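Local coordinates for CDP-glucose-4,6-dehydratase (Yersinia pseudotuberculosis, PDB 1RKX), which catalyses the NAD-dependent removal of water from CDP-D-glucose, probably giving the 4-keto-6-deoxy sugar nucleotide, at residues K10-V14 and S75-P81; A164-T168 and V188-R192. All coordinates share one frame; numbering follows the deposited sequence.

Interaction 1: K10-V14 and S75-P81; sequences KRVFV and SIREFQP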
loop_
_atom_site.group_PDB
_atom_site.type_symbol
_atom_site.label_atom_id
_atom_site.label_comp_id
_atom_site.label_asym_id
_atom_site.label_seq_id
_atom_site.Cartn_x
_atom_site.Cartn_y
_atom_site.Cartn_z
ATOM N N LYS C 10 8.459 21.196 36.217
ATOM C CA LYS C 10 7.322 20.654 35.470
ATOM C C LYS C 10 6.658 19.534 36.257
ATOM O O LYS C 10 7.337 18.704 36.863
ATOM C CB LYS C 10 7.772 20.109 34.109
ATOM C CG LYS C 10 8.199 21.165 33.099
ATOM C CD LYS C 10 7.028 22.036 32.677
ATOM C CE LYS C 10 7.415 23.006 31.573
ATOM N NZ LYS C 10 8.512 23.936 31.997
ATOM N N ARG C 11 5.330 19.515 36.255
ATOM C CA ARG C 11 4.594 18.479 36.964
ATOM C C ARG C 11 4.392 17.328 35.979
ATOM O O ARG C 11 3.612 17.435 35.035
ATOM C CB ARG C 11 3.246 19.021 37.452
ATOM C CG ARG C 11 3.372 20.229 38.375
ATOM C CD ARG C 11 2.017 20.711 38.864
ATOM N NE ARG C 11 1.432 19.818 39.861
ATOM C CZ ARG C 11 1.896 19.664 41.099
ATOM N NH1 ARG C 11 2.961 20.344 41.505
ATOM N NH2 ARG C 11 1.291 18.831 41.940
ATOM N N VAL C 12 5.107 16.232 36.211
ATOM C CA VAL C 12 5.055 15.069 35.328
ATOM C C VAL C 12 4.471 13.837 36.016
ATOM O O VAL C 12 4.914 13.441 37.099
ATOM C CB VAL C 12 6.475 14.737 34.800
ATOM C CG1 VAL C 12 6.403 13.666 33.713
ATOM C CG2 VAL C 12 7.134 15.999 34.265
ATOM N N PHE C 13 3.479 13.236 35.367
ATOM C CA PHE C 13 2.803 12.050 35.879
ATOM C C PHE C 13 3.289 10.864 35.050
ATOM O O PHE C 13 3.200 10.885 33.826
ATOM C CB PHE C 13 1.289 12.216 35.721
ATOM C CG PHE C 13 0.478 11.144 36.402
ATOM C CD1 PHE C 13 0.199 11.223 37.762
ATOM C CD2 PHE C 13 -0.030 10.070 35.676
ATOM C CE1 PHE C 13 -0.582 10.246 38.395
ATOM C CE2 PHE C 13 -0.810 9.087 36.294
ATOM C CZ PHE C 13 -1.087 9.175 37.656
ATOM N N VAL C 14 3.797 9.834 35.716
ATOM C CA VAL C 14 4.317 8.664 35.020
ATOM C C VAL C 14 3.686 7.346 35.469
ATOM O O VAL C 14 3.863 6.938 36.614
ATOM C CB VAL C 14 5.848 8.534 35.234
ATOM C CG1 VAL C 14 6.376 7.303 34.491
ATOM C CG2 VAL C 14 6.559 9.802 34.771
ATOM N N SER C 75 -6.052 10.051 41.125
ATOM C CA SER C 75 -4.605 10.192 41.250
ATOM C C SER C 75 -4.098 11.300 40.330
ATOM O O SER C 75 -3.192 12.059 40.689
ATOM C CB SER C 75 -3.912 8.870 40.904
ATOM O OG SER C 75 -2.502 8.977 41.029
ATOM N N ILE C 76 -4.691 11.396 39.147
ATOM C CA ILE C 76 -4.301 12.410 38.181
ATOM C C ILE C 76 -4.872 13.784 38.544
ATOM O O ILE C 76 -4.157 14.790 38.509
ATOM C CB ILE C 76 -4.760 12.014 36.757
ATOM C CG1 ILE C 76 -4.006 10.752 36.313
ATOM C CG2 ILE C 76 -4.517 13.167 35.787
ATOM C CD1 ILE C 76 -4.478 10.156 34.994
ATOM N N ARG C 77 -6.154 13.825 38.892
ATOM C CA ARG C 77 -6.808 15.082 39.262
ATOM C C ARG C 77 -6.135 15.723 40.469
ATOM O O ARG C 77 -5.990 16.940 40.539
ATOM C CB ARG C 77 -8.280 14.842 39.594
ATOM C CG ARG C 77 -8.989 16.069 40.155
ATOM C CD ARG C 77 -10.376 15.701 40.635
ATOM N NE ARG C 77 -11.217 15.253 39.533
ATOM C CZ ARG C 77 -12.260 14.442 39.671
ATOM N NH1 ARG C 77 -12.591 13.980 40.869
ATOM N NH2 ARG C 77 -12.973 14.095 38.611
ATOM N N GLU C 78 -5.747 14.891 41.425
ATOM C CA GLU C 78 -5.075 15.355 42.632
ATOM C C GLU C 78 -3.741 16.013 42.289
ATOM O O GLU C 78 -3.366 17.025 42.880
ATOM C CB GLU C 78 -4.844 14.166 43.575
ATOM C CG GLU C 78 -4.110 14.475 44.881
ATOM C CD GLU C 78 -2.622 14.734 44.695
ATOM O OE1 GLU C 78 -1.938 13.905 44.055
ATOM O OE2 GLU C 78 -2.132 15.765 45.202
ATOM N N PHE C 79 -3.040 15.444 41.315
ATOM C CA PHE C 79 -1.730 15.938 40.910
ATOM C C PHE C 79 -1.701 17.102 39.911
ATOM O O PHE C 79 -0.781 17.920 39.953
ATOM C CB PHE C 79 -0.908 14.768 40.358
ATOM C CG PHE C 79 0.524 15.116 40.062
ATOM C CD1 PHE C 79 1.379 15.519 41.081
ATOM C CD2 PHE C 79 1.018 15.039 38.762
ATOM C CE1 PHE C 79 2.710 15.841 40.813
ATOM C CE2 PHE C 79 2.350 15.360 38.482
ATOM C CZ PHE C 79 3.196 15.760 39.511
ATOM N N GLN C 80 -2.686 17.177 39.021
ATOM C CA GLN C 80 -2.739 18.245 38.017
ATOM C C GLN C 80 -1.458 18.290 37.174
ATOM O O GLN C 80 -0.775 19.313 37.111
ATOM C CB GLN C 80 -2.941 19.604 38.698
ATOM C CG GLN C 80 -4.228 19.721 39.507
ATOM C CD GLN C 80 -5.463 19.805 38.637
ATOM O OE1 GLN C 80 -5.596 20.712 37.817
ATOM N NE2 GLN C 80 -6.381 18.857 38.814
ATOM N N PRO C 81 -1.118 17.179 36.506
ATOM C CA PRO C 81 0.097 17.154 35.683
ATOM C C PRO C 81 -0.025 17.973 34.400
ATOM O O PRO C 81 -1.122 18.174 33.885
ATOM C CB PRO C 81 0.268 15.667 35.386
ATOM C CG PRO C 81 -1.159 15.229 35.215
ATOM C CD PRO C 81 -1.838 15.897 36.412
#

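Interaction 2: A164-T168 and V188-R192; sequences AELVT and VATVR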
loop_
_atom_site.group_PDB
_atom_site.type_symbol
_atom_site.label_atom_id
_atom_site.label_comp_id
_atom_site.label_asym_id
_atom_site.label_seq_id
_atom_site.Cartn_x
_atom_site.Cartn_y
_atom_site.Cartn_z
ATOM N N ALA C 164 -4.000 -0.254 21.444
ATOM C CA ALA C 164 -3.690 0.962 22.210
ATOM C C ALA C 164 -3.397 2.114 21.255
ATOM O O ALA C 164 -3.739 3.270 21.538
ATOM C CB ALA C 164 -2.499 0.722 23.140
ATOM N N GLU C 165 -2.774 1.796 20.120
ATOM C CA GLU C 165 -2.474 2.809 19.109
ATOM C C GLU C 165 -3.792 3.327 18.536
ATOM O O GLU C 165 -3.989 4.533 18.416
ATOM C CB GLU C 165 -1.611 2.216 17.983
ATOM C CG GLU C 165 -0.119 2.099 18.301
ATOM C CD GLU C 165 0.605 3.447 18.315
ATOM O OE1 GLU C 165 0.044 4.442 17.817
ATOM O OE2 GLU C 165 1.747 3.499 18.810
ATOM N N LEU C 166 -4.695 2.415 18.178
ATOM C CA LEU C 166 -5.990 2.823 17.647
ATOM C C LEU C 166 -6.732 3.703 18.658
ATOM O O LEU C 166 -7.249 4.761 18.298
ATOM C CB LEU C 166 -6.845 1.595 17.298
ATOM C CG LEU C 166 -6.835 1.169 15.825
ATOM C CD1 LEU C 166 -5.434 0.730 15.406
ATOM C CD2 LEU C 166 -7.841 0.039 15.613
ATOM N N VAL C 167 -6.777 3.263 19.912
ATOM C CA VAL C 167 -7.454 4.018 20.971
ATOM C C VAL C 167 -6.914 5.445 21.065
ATOM O O VAL C 167 -7.685 6.404 21.128
ATOM C CB VAL C 167 -7.271 3.338 22.357
ATOM C CG1 VAL C 167 -7.683 4.300 23.486
ATOM C CG2 VAL C 167 -8.111 2.063 22.425
ATOM N N THR C 168 -5.594 5.579 21.081
ATOM C CA THR C 168 -4.977 6.896 21.187
ATOM C C THR C 168 -5.344 7.751 19.984
ATOM O O THR C 168 -5.637 8.934 20.128
ATOM C CB THR C 168 -3.445 6.800 21.298
ATOM O OG1 THR C 168 -3.096 5.934 22.383
ATOM C CG2 THR C 168 -2.847 8.188 21.566
ATOM N N VAL C 188 -1.264 15.003 22.074
ATOM C CA VAL C 188 -1.125 13.573 22.357
ATOM C C VAL C 188 -0.364 12.781 21.294
ATOM O O VAL C 188 -0.676 12.857 20.106
ATOM C CB VAL C 188 -2.517 12.933 22.527
ATOM C CG1 VAL C 188 -2.375 11.469 22.958
ATOM C CG2 VAL C 188 -3.329 13.723 23.546
ATOM N N ALA C 189 0.621 12.002 21.733
ATOM C CA ALA C 189 1.420 11.202 20.812
ATOM C C ALA C 189 1.673 9.792 21.340
ATOM O O ALA C 189 1.487 9.514 22.524
ATOM C CB ALA C 189 2.758 11.893 20.558
ATOM N N THR C 190 2.077 8.898 20.443
ATOM C CA THR C 190 2.428 7.543 20.840
ATOM C C THR C 190 3.880 7.339 20.435
ATOM O O THR C 190 4.354 7.948 19.471
ATOM C CB THR C 190 1.548 6.458 20.160
ATOM O OG1 THR C 190 1.568 6.627 18.736
ATOM C CG2 THR C 190 0.115 6.534 20.675
ATOM N N VAL C 191 4.594 6.509 21.186
ATOM C CA VAL C 191 5.989 6.229 20.884
ATOM C C VAL C 191 6.176 4.719 20.789
ATOM O O VAL C 191 5.690 3.955 21.622
ATOM C CB VAL C 191 6.943 6.845 21.945
ATOM C CG1 VAL C 191 6.891 8.363 21.847
ATOM C CG2 VAL C 191 6.565 6.393 23.346
ATOM N N ARG C 192 6.885 4.301 19.752
ATOM C CA ARG C 192 7.103 2.891 19.481
ATOM C C ARG C 192 8.583 2.534 19.518
ATOM O O ARG C 192 9.378 3.076 18.748
ATOM C CB ARG C 192 6.502 2.572 18.107
ATOM C CG ARG C 192 5.060 3.073 17.974
ATOM C CD ARG C 192 4.624 3.269 16.524
ATOM N NE ARG C 192 3.289 3.867 16.440
ATOM C CZ ARG C 192 2.717 4.272 15.314
ATOM N NH1 ARG C 192 3.358 4.157 14.161
ATOM N NH2 ARG C 192 1.494 4.783 15.339
#

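Interaction 1: K10-V14 and S75-P81
Ile76 CG1 stands over one face of the Phe13 ring, 3.8 Å from the centroid of that ring, at the tight end of this contact. Ser75 OG meets the rim of the same ring, 3.5 Å from Phe13 CE1. That hydroxyl has its polar partner in Glu62. At the root of the side chain, Phe13 CB rests on Pro81 CB at 3.6 Å. CG of Phe13 is anti to the backbone N (chi1 -171°), which carries the ring out toward the helix. Phe79 closes the packing from the helix side. Its CD2 reaches Phe13 CD1 at 4.0 Å, and its CE2 lies against the carbonyl of Val12.

The elements are the first strand of the Rossmann fold, 11-15, and the helix 69-79, which runs nearly antiparallel to it. Past that helix the chain turns at Gln80, with positive phi, and Pro81 leads into the neighbouring parallel strand 83-86. Lys37 of strand 35-40 touches both rings, and Tyr39 touches Phe13.

The other end is polar and reaches solvent. Here Arg11 bends at chi3 and brings NE and NH2 side-on to one acceptor, the carbonyl O of Phe79 at the helix end. Arg11 NE lies 2.9 Å from Phe79 O, and NH2 lies 3.0 Å from it. That oxygen sits in the guanidinium plane. The guanidinium also lies off-centre over a face of the Phe79 ring as a cation-pi contact, the two planes 36° apart. Exposed Gln80 turns its amide back along the helix, where NE2 bonds Arg77 O.

Interaction 2: A164-T168 and V188-R192
Glu165 reaches from helix 156-175 to Thr190 and Arg192 on strand 187-192. This is helix-on-sheet packing in the Rossmann fold, with the helix nearly antiparallel to the strand it precedes. Arg192 grips the carboxylate side-on. Its NE lies 2.9 Å from Glu165 OE2, and its NH2 lies 2.9 Å from Glu165 OE1. Both nitrogens come from above the carboxylate plane, which stands 81° from the guanidinium. Thr190 OG1 donates to Glu165 OE1 at 2.8 Å, on the syn lone pair. OE1 therefore accepts two bonds, from different directions. The glutamate chain is bent at chi2 (-73°), which swings the carboxylate over to the strand.

Beside this polar group is a small apolar patch. Thr168 CG2 touches Thr190 CG2 at 3.5 Å and Val188 CG1 at 3.6 Å.

Partners from outside the two segments fix these groups. Thr131 OG1 bonds Glu165 OE2, which gives OE2 a second partner beside Arg192 NE, while Tyr136 OH and the carbonyl of Glu147 take Arg192 NH1, on a side chain about 8 Å from the bound NAD. Asn129 ND2 bonds Thr168 OG1. That hydroxyl also donates to Ala164 O, at 2.9 Å, from the face of the carbonyl plane opposite Thr168 N.

Both contacts pack a helix nearly antiparallel to a strand of the same parallel Rossmann sheet. Their centres are about 20 Å apart, and they do not touch. Interaction 1 uses the first strand, near the middle of the sheet. Interaction 2 uses strand 187-192, one in from the edge strand 259-261. Interaction 1 has an aromatic, apolar core and puts its arginine at a partly exposed margin, where it binds a backbone oxygen. Interaction 2 is buried throughout, yet its centre is charged: its arginine meets a carboxylate. Of the two, only interaction 2 has a segment, 164-168, that meets the second subunit.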